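Local coordinates for protein (aminopeptidase) (Ochrobactrum anthropi, PDB 1B65), which acts as an L-aminopeptidase and D-Ala-esterase/amidase, a hydrolase of the serine aminopeptidase class built on a variant of the Ntn hydrolase fold, at residues R13-F19 with E333-V337; T23-I29 with T197-V201; G38-E44 with A55-V59. One frame throughout, in Å; residues are numbered along the deposited sequence.

From the N terminus, residues 13-19 come first and pack on helix 322-342, so interaction 1 joins the N-terminal segment to a helix late in the chain and closes a loop of more than 300 residues. Interaction 2 falls within that loop: residues 23-29 reach strand 194-204, outermost within the chain in the six-stranded sheet. Interaction 3 is a short hairpin closure between strands 36-43 and 56-63 of the four-stranded sheet, and it lies within both larger loops. None cross. Interactions 1 and 2 touch through Glu334, which forms a salt bridge with Arg200 and probably a hydrogen bond with Asn27, whereas interaction 3 stands apart, its centre about 25 Å from that of interaction 1.

Interaction 1: residues R13-F19 with E333-V337; sequences RDLGLPF and EEAVV
The Phe19 ring lies with one face on the side chain of Glu334. Glu334 CB sits 3.9 Å from the ring centroid, displaced toward the rim, in a CH-pi contact, and the carboxylate beyond it is turned to within 10° of the ring plane, stacked on the ring. At the ring edge come Glu333 CG, beside CE1, and Val337, whose CB is 3.9 Å from Phe19 CZ. The second flat group, the Arg13 guanidinium, has Phe19 CB over one face and the Glu334 carboxylate at its edge. This is a side-on, two-nitrogen salt bridge: Arg13 NE reaches Glu334 OE2 at 2.8 Å, and Arg13 NH2 reaches Glu334 OE1 at 3.0 Å. Both oxygens use their syn lone pairs, and the two groups are nearly coplanar, 24° apart. With CG anti to the backbone N (chi1 -179°) and an extended chain, Glu334 carries its carboxylate off the helix, across the ring and up to the arginine. A water adds a second path, donating to Glu334 OE2 and accepting from Arg13 N.

The carboxylate is buried but well supplied. Arg200 also bonds to OE1 and Asn27 probably to OE2, so ionised glutamate is likely. Arg13 NH2 bonds in turn to the carbonyls of Thr20 and Gly21, and Glu333 pairs with Arg279. On the apolar side, Leu17 CD2 packs on Val337 CG1 at 3.6 Å, and Leu17 also touches helix 361-370.

Ala335, pointing away from the N-terminal segment, and Val336 both touch Val215 of strand 207-217. Helix 322-342 is therefore held between a sheet and the N-terminal segment, a helix layer laid on a sheet as in the alpha-beta-beta-alpha sandwich of Ntn hydrolases.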
ATOM      1  N   ARG A  13      15.348  24.092  24.005  1.00 16.85           N
ATOM      2  CA  ARG A  13      14.668  25.327  24.387  1.00 18.60           C
ATOM      3  C   ARG A  13      15.535  26.142  25.345  1.00 19.99           C
ATOM      4  O   ARG A  13      15.462  27.369  25.329  1.00 19.64           O
ATOM      5  CB  ARG A  13      13.324  25.085  25.082  1.00 18.07           C
ATOM      6  CG  ARG A  13      12.284  24.652  24.052  1.00 18.41           C
ATOM      7  CD  ARG A  13      10.960  24.316  24.781  1.00 19.93           C
ATOM      8  NE  ARG A  13      10.064  23.738  23.775  1.00 18.40           N
ATOM      9  CZ  ARG A  13       8.938  24.279  23.382  1.00 19.29           C
ATOM     10  NH1 ARG A  13       8.521  25.412  23.949  1.00 21.19           N
ATOM     11  NH2 ARG A  13       8.206  23.664  22.467  1.00 18.45           N
ATOM     12  N   ASP A  14      16.285  25.492  26.211  1.00 20.92           N
ATOM     13  CA  ASP A  14      17.162  26.169  27.157  1.00 22.14           C
ATOM     14  C   ASP A  14      18.240  27.006  26.502  1.00 24.04           C
ATOM     15  O   ASP A  14      18.744  27.950  27.132  1.00 24.26           O
ATOM     16  CB  ASP A  14      17.834  25.098  28.032  1.00 23.92           C
ATOM     17  CG  ASP A  14      16.784  24.370  28.850  1.00 25.70           C
ATOM     18  OD1 ASP A  14      15.985  25.092  29.485  1.00 28.59           O
ATOM     19  OD2 ASP A  14      16.740  23.128  28.859  1.00 24.56           O
ATOM     20  N   LEU A  15      18.656  26.690  25.281  1.00 22.89           N
ATOM     21  CA  LEU A  15      19.687  27.421  24.562  1.00 24.49           C
ATOM     22  C   LEU A  15      19.146  28.596  23.770  1.00 24.44           C
ATOM     23  O   LEU A  15      19.902  29.281  23.050  1.00 24.11           O
ATOM     24  CB  LEU A  15      20.429  26.482  23.599  1.00 25.28           C
ATOM     25  CG  LEU A  15      21.151  25.280  24.219  1.00 26.45           C
ATOM     26  CD1 LEU A  15      21.888  24.525  23.110  1.00 26.78           C
ATOM     27  CD2 LEU A  15      22.110  25.724  25.300  1.00 26.90           C
ATOM     28  N   GLY A  16      17.834  28.814  23.845  1.00 22.36           N
ATOM     29  CA  GLY A  16      17.231  29.910  23.102  1.00 24.11           C
ATOM     30  C   GLY A  16      16.758  29.531  21.706  1.00 24.42           C
ATOM     31  O   GLY A  16      16.432  30.447  20.943  1.00 24.33           O
ATOM     32  N   LEU A  17      16.786  28.234  21.344  1.00 23.64           N
ATOM     33  CA  LEU A  17      16.290  27.902  19.989  1.00 23.86           C
ATOM     34  C   LEU A  17      14.801  28.216  19.990  1.00 23.94           C
ATOM     35  O   LEU A  17      14.131  28.008  21.020  1.00 23.48           O
ATOM     36  CB  LEU A  17      16.568  26.452  19.614  1.00 24.45           C
ATOM     37  CG  LEU A  17      17.931  26.200  18.963  1.00 25.42           C
ATOM     38  CD1 LEU A  17      19.065  26.580  19.901  1.00 24.41           C
ATOM     39  CD2 LEU A  17      18.063  24.731  18.592  1.00 24.29           C
ATOM     40  N   PRO A  18      14.286  28.770  18.907  1.00 23.27           N
ATOM     41  CA  PRO A  18      12.935  29.264  18.821  1.00 24.01           C
ATOM     42  C   PRO A  18      11.843  28.234  18.617  1.00 24.54           C
ATOM     43  O   PRO A  18      11.093  28.328  17.653  1.00 25.75           O
ATOM     44  CB  PRO A  18      12.951  30.226  17.619  1.00 24.20           C
ATOM     45  CG  PRO A  18      14.051  29.699  16.761  1.00 24.05           C
ATOM     46  CD  PRO A  18      15.060  29.053  17.672  1.00 23.50           C
ATOM     47  N   PHE A  19      11.715  27.289  19.537  1.00 23.74           N
ATOM     48  CA  PHE A  19      10.652  26.325  19.408  1.00 25.19           C
ATOM     49  C   PHE A  19       9.285  26.837  19.827  1.00 29.96           C
ATOM     50  O   PHE A  19       8.893  27.550  20.701  1.00 31.02           O
ATOM     51  CB  PHE A  19      10.967  25.038  20.181  1.00 23.47           C
ATOM     52  CG  PHE A  19      11.930  24.214  19.365  1.00 21.88           C
ATOM     53  CD1 PHE A  19      11.508  23.585  18.203  1.00 21.05           C
ATOM     54  CD2 PHE A  19      13.255  24.092  19.730  1.00 21.12           C
ATOM     55  CE1 PHE A  19      12.383  22.839  17.429  1.00 21.52           C
ATOM     56  CE2 PHE A  19      14.125  23.333  18.986  1.00 20.68           C
ATOM     57  CZ  PHE A  19      13.715  22.704  17.818  1.00 22.90           C
ATOM     58  N   GLU A 333      10.480  17.587  14.873  1.00 10.21           N
ATOM     59  CA  GLU A 333      11.621  18.462  14.694  1.00 11.57           C
ATOM     60  C   GLU A 333      12.309  18.765  16.031  1.00 12.84           C
ATOM     61  O   GLU A 333      13.539  18.661  16.099  1.00 12.95           O
ATOM     62  CB  GLU A 333      11.194  19.799  14.090  1.00 12.26           C
ATOM     63  CG  GLU A 333      12.360  20.748  13.868  1.00 14.23           C
ATOM     64  CD  GLU A 333      11.898  22.103  13.357  1.00 17.37           C
ATOM     65  OE1 GLU A 333      10.700  22.380  13.417  1.00 19.01           O
ATOM     66  OE2 GLU A 333      12.720  22.900  12.880  1.00 18.97           O
ATOM     67  N   GLU A 334      11.520  19.092  17.079  1.00 10.84           N
ATOM     68  CA  GLU A 334      12.192  19.335  18.362  1.00 10.93           C
ATOM     69  C   GLU A 334      12.837  18.103  18.963  1.00 12.29           C
ATOM     70  O   GLU A 334      13.942  18.194  19.558  1.00 12.23           O
ATOM     71  CB  GLU A 334      11.195  19.996  19.336  1.00 10.87           C
ATOM     72  CG  GLU A 334      11.885  20.287  20.704  1.00 11.48           C
ATOM     73  CD  GLU A 334      10.976  21.155  21.558  1.00 12.64           C
ATOM     74  OE1 GLU A 334       9.846  21.510  21.211  1.00 13.21           O
ATOM     75  OE2 GLU A 334      11.420  21.568  22.665  1.00 15.07           O
ATOM     76  N   ALA A 335      12.329  16.897  18.806  1.00 11.08           N
ATOM     77  CA  ALA A 335      12.908  15.665  19.301  1.00 10.46           C
ATOM     78  C   ALA A 335      14.258  15.412  18.617  1.00 12.34           C
ATOM     79  O   ALA A 335      15.229  15.077  19.288  1.00 11.55           O
ATOM     80  CB  ALA A 335      11.919  14.499  19.077  1.00 10.68           C
ATOM     81  N   VAL A 336      14.341  15.653  17.296  1.00 10.22           N
ATOM     82  CA  VAL A 336      15.616  15.510  16.600  1.00 11.25           C
ATOM     83  C   VAL A 336      16.659  16.511  17.129  1.00 10.84           C
ATOM     84  O   VAL A 336      17.801  16.129  17.437  1.00 10.79           O
ATOM     85  CB  VAL A 336      15.431  15.679  15.093  1.00 10.85           C
ATOM     86  CG1 VAL A 336      16.769  15.774  14.353  1.00 11.79           C
ATOM     87  CG2 VAL A 336      14.669  14.464  14.487  1.00 10.13           C
ATOM     88  N   VAL A 337      16.269  17.780  17.255  1.00 10.98           N
ATOM     89  CA  VAL A 337      17.219  18.786  17.747  1.00 11.18           C
ATOM     90  C   VAL A 337      17.611  18.485  19.187  1.00 11.92           C
ATOM     91  O   VAL A 337      18.794  18.508  19.572  1.00 11.70           O
ATOM     92  CB  VAL A 337      16.694  20.219  17.547  1.00 12.78           C
ATOM     93  CG1 VAL A 337      17.740  21.211  18.068  1.00 14.88           C
ATOM     94  CG2 VAL A 337      16.503  20.496  16.042  1.00 14.32           C
TER
HETATM   95  O   HOH W   1      13.923  21.582  23.957  1.00 13.77           O

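Interaction 2: residues T23-I29 with T197-V201; sequences TGPYNAI and TASRV
Three bonds pin residues 23-29 to the strand, each with a side-chain oxygen as acceptor. Gly24 N gives to Ser199 OG at 2.9 Å. Ser199 N gives to Asn27 OD1, also at 2.9 Å and fairly straight at 160°, the donor tilted from the amide's carbonyl plane. Ile29 N gives to Thr197 OG1 at 2.8 Å. Between these last two, Ala198 CA makes a CA-H...O contact with Asn27 O at 3.3 Å; Thr23 CA makes another with Ser199 O at the Gly24 end. Ala28 CB meets Thr197 CG2 at 3.6 Å, and Val201 CG2 lies against Gly24.

A type I turn from Gly24 to Asn27 brings the asparagine round, and its CG, anti to the backbone N (chi1 -172°), swings OD1 in toward the strand. Asp31 sets the next shell, bonding through its carboxylate to Ser199 OG and to the backbone N of Tyr26 and Ala28. Thr197 OG1 also bonds to Ala213 O, Arg200 NH1 to Ser199 O, and Arg200 NH2 forms a salt bridge with Glu334.

On strand 194-204, outermost in its sheet within the chain, Ser199 and Thr197 hydroxyls accept loop N-H groups while Asn27 OD1 takes a strand N-H: buried donors satisfied without strand pairing.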
ATOM      1  N   THR A  23       4.233  22.642  25.624  1.00 13.00           N
ATOM      2  CA  THR A  23       4.576  21.241  25.771  1.00 13.29           C
ATOM      3  C   THR A  23       3.839  20.619  26.968  1.00 13.56           C
ATOM      4  O   THR A  23       3.260  21.382  27.748  1.00 14.30           O
ATOM      5  CB  THR A  23       6.089  21.072  26.022  1.00 13.32           C
ATOM      6  OG1 THR A  23       6.411  21.541  27.358  1.00 11.49           O
ATOM      7  CG2 THR A  23       6.917  21.852  24.995  1.00 13.21           C
ATOM      8  N   GLY A  24       3.859  19.288  27.044  1.00 10.58           N
ATOM      9  CA  GLY A  24       3.370  18.631  28.270  1.00 11.37           C
ATOM     10  C   GLY A  24       4.403  18.972  29.384  1.00 12.27           C
ATOM     11  O   GLY A  24       5.459  19.586  29.189  1.00 13.02           O
ATOM     12  N   PRO A  25       4.185  18.407  30.566  1.00 12.67           N
ATOM     13  CA  PRO A  25       4.995  18.711  31.733  1.00 12.75           C
ATOM     14  C   PRO A  25       6.463  18.454  31.598  1.00 13.10           C
ATOM     15  O   PRO A  25       7.296  19.274  32.023  1.00 15.50           O
ATOM     16  CB  PRO A  25       4.375  17.857  32.835  1.00 12.37           C
ATOM     17  CG  PRO A  25       2.946  17.727  32.427  1.00 12.93           C
ATOM     18  CD  PRO A  25       2.939  17.657  30.911  1.00 12.76           C
ATOM     19  N   TYR A  26       6.852  17.324  30.971  1.00 10.47           N
ATOM     20  CA  TYR A  26       8.252  16.977  30.841  1.00 12.74           C
ATOM     21  C   TYR A  26       8.778  17.227  29.434  1.00 12.66           C
ATOM     22  O   TYR A  26       9.938  16.912  29.198  1.00 13.97           O
ATOM     23  CB  TYR A  26       8.487  15.480  31.213  1.00 13.80           C
ATOM     24  CG  TYR A  26       8.182  15.275  32.687  1.00 19.03           C
ATOM     25  CD1 TYR A  26       9.030  15.846  33.643  1.00 21.17           C
ATOM     26  CD2 TYR A  26       7.052  14.597  33.121  1.00 19.01           C
ATOM     27  CE1 TYR A  26       8.770  15.686  34.993  1.00 22.44           C
ATOM     28  CE2 TYR A  26       6.800  14.420  34.476  1.00 21.78           C
ATOM     29  CZ  TYR A  26       7.650  14.990  35.394  1.00 22.44           C
ATOM     30  OH  TYR A  26       7.426  14.849  36.762  1.00 25.62           O
ATOM     31  N   ASN A  27       7.926  17.675  28.516  1.00 12.23           N
ATOM     32  CA  ASN A  27       8.316  17.887  27.126  1.00 12.17           C
ATOM     33  C   ASN A  27       8.942  16.578  26.597  1.00 11.99           C
ATOM     34  O   ASN A  27      10.069  16.510  26.099  1.00 12.77           O
ATOM     35  CB  ASN A  27       9.278  19.060  26.906  1.00 11.68           C
ATOM     36  CG  ASN A  27       9.500  19.346  25.420  1.00 12.02           C
ATOM     37  OD1 ASN A  27       8.728  18.990  24.528  1.00 12.48           O
ATOM     38  ND2 ASN A  27      10.564  20.083  25.126  1.00 12.37           N
ATOM     39  N   ALA A  28       8.154  15.512  26.790  1.00 11.72           N
ATOM     40  CA  ALA A  28       8.619  14.179  26.411  1.00 12.36           C
ATOM     41  C   ALA A  28       7.470  13.248  26.105  1.00 11.33           C
ATOM     42  O   ALA A  28       6.344  13.516  26.509  1.00 11.30           O
ATOM     43  CB  ALA A  28       9.385  13.525  27.575  1.00 12.55           C
ATOM     44  N   ILE A  29       7.813  12.080  25.506  1.00 11.61           N
ATOM     45  CA  ILE A  29       6.730  11.140  25.169  1.00 11.96           C
ATOM     46  C   ILE A  29       5.984  10.578  26.358  1.00 11.05           C
ATOM     47  O   ILE A  29       4.800  10.198  26.291  1.00 12.10           O
ATOM     48  CB  ILE A  29       7.327  10.023  24.256  1.00 11.00           C
ATOM     49  CG1 ILE A  29       6.133   9.273  23.631  1.00 11.92           C
ATOM     50  CG2 ILE A  29       8.210   9.097  25.067  1.00 12.77           C
ATOM     51  CD1 ILE A  29       6.519   8.356  22.466  1.00 14.52           C
ATOM     52  N   THR A 197      13.368  13.519  22.492  1.00  9.21           N
ATOM     53  CA  THR A 197      11.906  13.413  22.718  1.00  9.65           C
ATOM     54  C   THR A 197      11.319  14.801  22.888  1.00  9.84           C
ATOM     55  O   THR A 197      12.053  15.763  23.187  1.00 10.77           O
ATOM     56  CB  THR A 197      11.642  12.447  23.872  1.00 10.88           C
ATOM     57  OG1 THR A 197      10.221  12.210  24.002  1.00 11.05           O
ATOM     58  CG2 THR A 197      12.116  12.975  25.242  1.00 12.12           C
ATOM     59  N   ALA A 198      10.024  14.953  22.681  1.00 10.61           N
ATOM     60  CA  ALA A 198       9.341  16.247  22.847  1.00 11.28           C
ATOM     61  C   ALA A 198       7.845  15.952  22.900  1.00 10.01           C
ATOM     62  O   ALA A 198       7.426  14.847  22.475  1.00 11.64           O
ATOM     63  CB  ALA A 198       9.603  17.187  21.663  1.00 12.22           C
ATOM     64  N   SER A 199       7.080  16.950  23.323  1.00  9.41           N
ATOM     65  CA  SER A 199       5.623  16.797  23.309  1.00 11.02           C
ATOM     66  C   SER A 199       4.948  18.141  23.035  1.00 12.43           C
ATOM     67  O   SER A 199       5.527  19.229  23.142  1.00 11.96           O
ATOM     68  CB  SER A 199       5.060  16.230  24.624  1.00 11.41           C
ATOM     69  OG  SER A 199       5.296  17.186  25.695  1.00 10.30           O
ATOM     70  N   ARG A 200       3.654  18.032  22.691  1.00 11.62           N
ATOM     71  CA  ARG A 200       2.856  19.219  22.444  1.00 11.66           C
ATOM     72  C   ARG A 200       1.466  18.953  23.019  1.00 13.52           C
ATOM     73  O   ARG A 200       0.994  17.812  22.940  1.00 13.45           O
ATOM     74  CB  ARG A 200       2.681  19.592  20.976  1.00 12.62           C
ATOM     75  CG  ARG A 200       3.925  20.066  20.226  1.00 12.00           C
ATOM     76  CD  ARG A 200       4.400  21.384  20.854  1.00 12.20           C
ATOM     77  NE  ARG A 200       5.503  21.959  20.066  1.00 13.18           N
ATOM     78  CZ  ARG A 200       6.761  21.588  20.269  1.00 15.40           C
ATOM     79  NH1 ARG A 200       7.102  20.686  21.188  1.00 11.85           N
ATOM     80  NH2 ARG A 200       7.718  22.157  19.504  1.00 13.55           N
ATOM     81  N   VAL A 201       0.795  20.006  23.491  1.00 12.46           N
ATOM     82  CA  VAL A 201      -0.593  19.779  23.950  1.00 12.76           C
ATOM     83  C   VAL A 201      -1.480  20.586  23.026  1.00 14.91           C
ATOM     84  O   VAL A 201      -1.115  21.742  22.668  1.00 16.99           O
ATOM     85  CB  VAL A 201      -0.737  20.173  25.426  1.00 16.26           C
ATOM     86  CG1 VAL A 201      -2.165  20.246  25.913  1.00 19.62           C
ATOM     87  CG2 VAL A 201       0.047  19.191  26.290  1.00 16.61           C
TER

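Interaction 3: residues G38-E44 with A55-V59; sequences GFQTIIE and ARSGV
Strands 38-43 and 56-59 run antiparallel at 169°, their axes 4.7 Å apart at closest, with Gln40-Val59 and Ile42-Ser57 as hydrogen-bonded pairs, Thr41-Gly58 and Ile43-Arg56 as non-hydrogen-bonded ones, and the shortest backbone bond running from Ile42 N to Ser57 O at 2.8 Å.

Ile42 packs across the pair. Its CB leans over Ser57 O at 3.4 Å, and CG2, anti to the backbone N, reaches across toward Ala55 CB, 4.4 Å away. Gln40, Ser57 and Val59 share this face of the sheet, where helix 160-168 lies against Gln40, Ile42 and Val59, and Asp162 of that helix takes the amide nitrogen of Gln40. Ser57 OG bonds to Asp147 and Asn107.

This is a beta hairpin with a long connection, and it forms one border of a four-stranded mixed sheet: strand 36-43 is outermost within the chain, while strand 56-63 is also paired with strand 103-107.

The opposite face carries Thr41, Ile43 and Arg56, with Thr184 touching the first two. Gly58, across from Thr41, brings its CA to 3.1 Å from Gln40 O; its backbone angles call for glycine, and it has no CB to clash with that oxygen. Arg56, bent at chi2 (105°), turns toward Glu44, at the far end of segment 38-44, and gives a weak bond from NE to Glu44 O at 3.0 Å; its main partner is Asp352, through NH2. Glu44 N bonds to Ala55 O, continuing the ladder past the paired residues. Glu44 OE1 pairs with Arg48 and accepts from a water at 2.7 Å, which in turn takes the N-H of Ala55, linking the two segments beside the Glu44-Ala55 backbone bond.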
ATOM      1  N   GLY A  38      11.989   3.077  28.972  1.00 10.63           N
ATOM      2  CA  GLY A  38      13.103   2.521  29.739  1.00 13.02           C
ATOM      3  C   GLY A  38      14.306   2.335  28.810  1.00 14.63           C
ATOM      4  O   GLY A  38      14.131   2.162  27.593  1.00 13.96           O
ATOM      5  N   PHE A  39      15.506   2.426  29.401  1.00 12.75           N
ATOM      6  CA  PHE A  39      16.702   2.302  28.580  1.00 12.88           C
ATOM      7  C   PHE A  39      17.729   1.339  29.193  1.00 14.89           C
ATOM      8  O   PHE A  39      17.790   1.200  30.429  1.00 14.54           O
ATOM      9  CB  PHE A  39      17.465   3.634  28.489  1.00 14.15           C
ATOM     10  CG  PHE A  39      16.759   4.796  27.853  1.00 15.16           C
ATOM     11  CD1 PHE A  39      16.474   4.825  26.490  1.00 15.96           C
ATOM     12  CD2 PHE A  39      16.344   5.850  28.630  1.00 15.04           C
ATOM     13  CE1 PHE A  39      15.847   5.919  25.933  1.00 15.62           C
ATOM     14  CE2 PHE A  39      15.705   6.938  28.095  1.00 16.27           C
ATOM     15  CZ  PHE A  39      15.436   6.983  26.734  1.00 15.88           C
ATOM     16  N   GLN A  40      18.506   0.732  28.302  1.00 13.46           N
ATOM     17  CA  GLN A  40      19.689  -0.022  28.715  1.00 14.96           C
ATOM     18  C   GLN A  40      20.817   0.571  27.869  1.00 13.85           C
ATOM     19  O   GLN A  40      20.662   0.608  26.632  1.00 13.59           O
ATOM     20  CB  GLN A  40      19.579  -1.531  28.626  1.00 15.24           C
ATOM     21  CG  GLN A  40      20.940  -2.233  28.678  1.00 17.55           C
ATOM     22  CD  GLN A  40      21.502  -2.206  30.083  1.00 20.94           C
ATOM     23  OE1 GLN A  40      21.257  -1.307  30.886  1.00 22.88           O
ATOM     24  NE2 GLN A  40      22.309  -3.220  30.395  1.00 21.65           N
ATOM     25  N   THR A  41      21.883   1.075  28.481  1.00 12.54           N
ATOM     26  CA  THR A  41      22.930   1.743  27.684  1.00 13.91           C
ATOM     27  C   THR A  41      24.260   1.047  27.874  1.00 14.73           C
ATOM     28  O   THR A  41      24.694   0.889  29.031  1.00 14.53           O
ATOM     29  CB  THR A  41      23.001   3.208  28.164  1.00 14.94           C
ATOM     30  OG1 THR A  41      21.720   3.844  27.918  1.00 15.44           O
ATOM     31  CG2 THR A  41      24.105   3.999  27.448  1.00 15.76           C
ATOM     32  N   ILE A  42      24.916   0.692  26.781  1.00 14.25           N
ATOM     33  CA  ILE A  42      26.201  -0.010  26.856  1.00 16.89           C
ATOM     34  C   ILE A  42      27.276   0.888  26.291  1.00 15.62           C
ATOM     35  O   ILE A  42      27.211   1.222  25.097  1.00 15.41           O
ATOM     36  CB  ILE A  42      26.143  -1.340  26.064  1.00 17.88           C
ATOM     37  CG1 ILE A  42      25.044  -2.250  26.629  1.00 18.76           C
ATOM     38  CG2 ILE A  42      27.504  -2.031  26.105  1.00 20.24           C
ATOM     39  CD1 ILE A  42      24.632  -3.394  25.707  1.00 19.31           C
ATOM     40  N   ILE A  43      28.176   1.441  27.126  1.00 14.78           N
ATOM     41  CA  ILE A  43      29.219   2.297  26.569  1.00 15.63           C
ATOM     42  C   ILE A  43      30.564   1.714  27.014  1.00 18.89           C
ATOM     43  O   ILE A  43      30.855   1.829  28.213  1.00 17.70           O
ATOM     44  CB  ILE A  43      29.139   3.753  27.065  1.00 16.70           C
ATOM     45  CG1 ILE A  43      27.868   4.387  26.481  1.00 16.35           C
ATOM     46  CG2 ILE A  43      30.344   4.557  26.557  1.00 17.54           C
ATOM     47  CD1 ILE A  43      27.606   5.830  26.827  1.00 17.98           C
ATOM     48  N   GLU A  44      31.306   1.080  26.127  1.00 17.62           N
ATOM     49  CA  GLU A  44      32.596   0.493  26.462  1.00 20.14           C
ATOM     50  C   GLU A  44      33.615   1.150  25.551  1.00 19.93           C
ATOM     51  O   GLU A  44      33.218   1.671  24.504  1.00 18.18           O
ATOM     52  CB  GLU A  44      32.631  -1.031  26.274  1.00 21.29           C
ATOM     53  CG  GLU A  44      31.698  -1.694  27.254  1.00 22.53           C
ATOM     54  CD  GLU A  44      31.412  -3.153  27.079  1.00 23.58           C
ATOM     55  OE1 GLU A  44      32.060  -3.809  26.235  1.00 25.06           O
ATOM     56  OE2 GLU A  44      30.514  -3.624  27.802  1.00 25.39           O
ATOM     57  N   ALA A  55      32.092  -1.829  22.016  1.00 17.16           N
ATOM     58  CA  ALA A  55      30.633  -1.886  21.943  1.00 17.79           C
ATOM     59  C   ALA A  55      30.075  -0.606  22.558  1.00 15.40           C
ATOM     60  O   ALA A  55      30.367  -0.242  23.686  1.00 15.27           O
ATOM     61  CB  ALA A  55      30.145  -3.087  22.742  1.00 17.24           C
ATOM     62  N   ARG A  56      29.315   0.134  21.740  1.00 15.85           N
ATOM     63  CA  ARG A  56      28.578   1.294  22.178  1.00 14.05           C
ATOM     64  C   ARG A  56      27.150   1.109  21.579  1.00 13.90           C
ATOM     65  O   ARG A  56      27.062   1.361  20.394  1.00 16.56           O
ATOM     66  CB  ARG A  56      29.127   2.617  21.651  1.00 17.09           C
ATOM     67  CG  ARG A  56      30.449   2.975  22.364  1.00 19.98           C
ATOM     68  CD  ARG A  56      31.623   2.736  21.492  1.00 21.60           C
ATOM     69  NE  ARG A  56      32.918   3.292  21.955  1.00 20.77           N
ATOM     70  CZ  ARG A  56      33.810   3.691  21.059  1.00 21.51           C
ATOM     71  NH1 ARG A  56      33.541   3.605  19.757  1.00 21.36           N
ATOM     72  NH2 ARG A  56      34.996   4.194  21.424  1.00 19.74           N
ATOM     73  N   SER A  57      26.219   0.610  22.364  1.00 13.68           N
ATOM     74  CA  SER A  57      24.872   0.370  21.823  1.00 12.84           C
ATOM     75  C   SER A  57      23.893   0.299  22.976  1.00 14.46           C
ATOM     76  O   SER A  57      24.168   0.699  24.113  1.00 13.69           O
ATOM     77  CB  SER A  57      24.887  -0.923  21.008  1.00 14.38           C
ATOM     78  OG  SER A  57      23.795  -0.988  20.072  1.00 13.01           O
ATOM     79  N   GLY A  58      22.682  -0.219  22.707  1.00 13.73           N
ATOM     80  CA  GLY A  58      21.744  -0.279  23.837  1.00 13.23           C
ATOM     81  C   GLY A  58      20.377  -0.594  23.226  1.00 13.18           C
ATOM     82  O   GLY A  58      20.246  -0.883  22.054  1.00 13.09           O
ATOM     83  N   VAL A  59      19.432  -0.396  24.129  1.00 12.29           N
ATOM     84  CA  VAL A  59      18.031  -0.702  23.836  1.00 13.96           C
ATOM     85  C   VAL A  59      17.125   0.360  24.463  1.00 12.59           C
ATOM     86  O   VAL A  59      17.357   0.819  25.581  1.00 11.27           O
ATOM     87  CB  VAL A  59      17.642  -2.045  24.495  1.00 13.67           C
ATOM     88  CG1 VAL A  59      16.230  -2.473  24.097  1.00 13.91           C
ATOM     89  CG2 VAL A  59      18.568  -3.225  24.180  1.00 14.96           C
TER
HETATM   90  O   HOH W   2      33.572  -3.295  24.020  1.00 17.85           O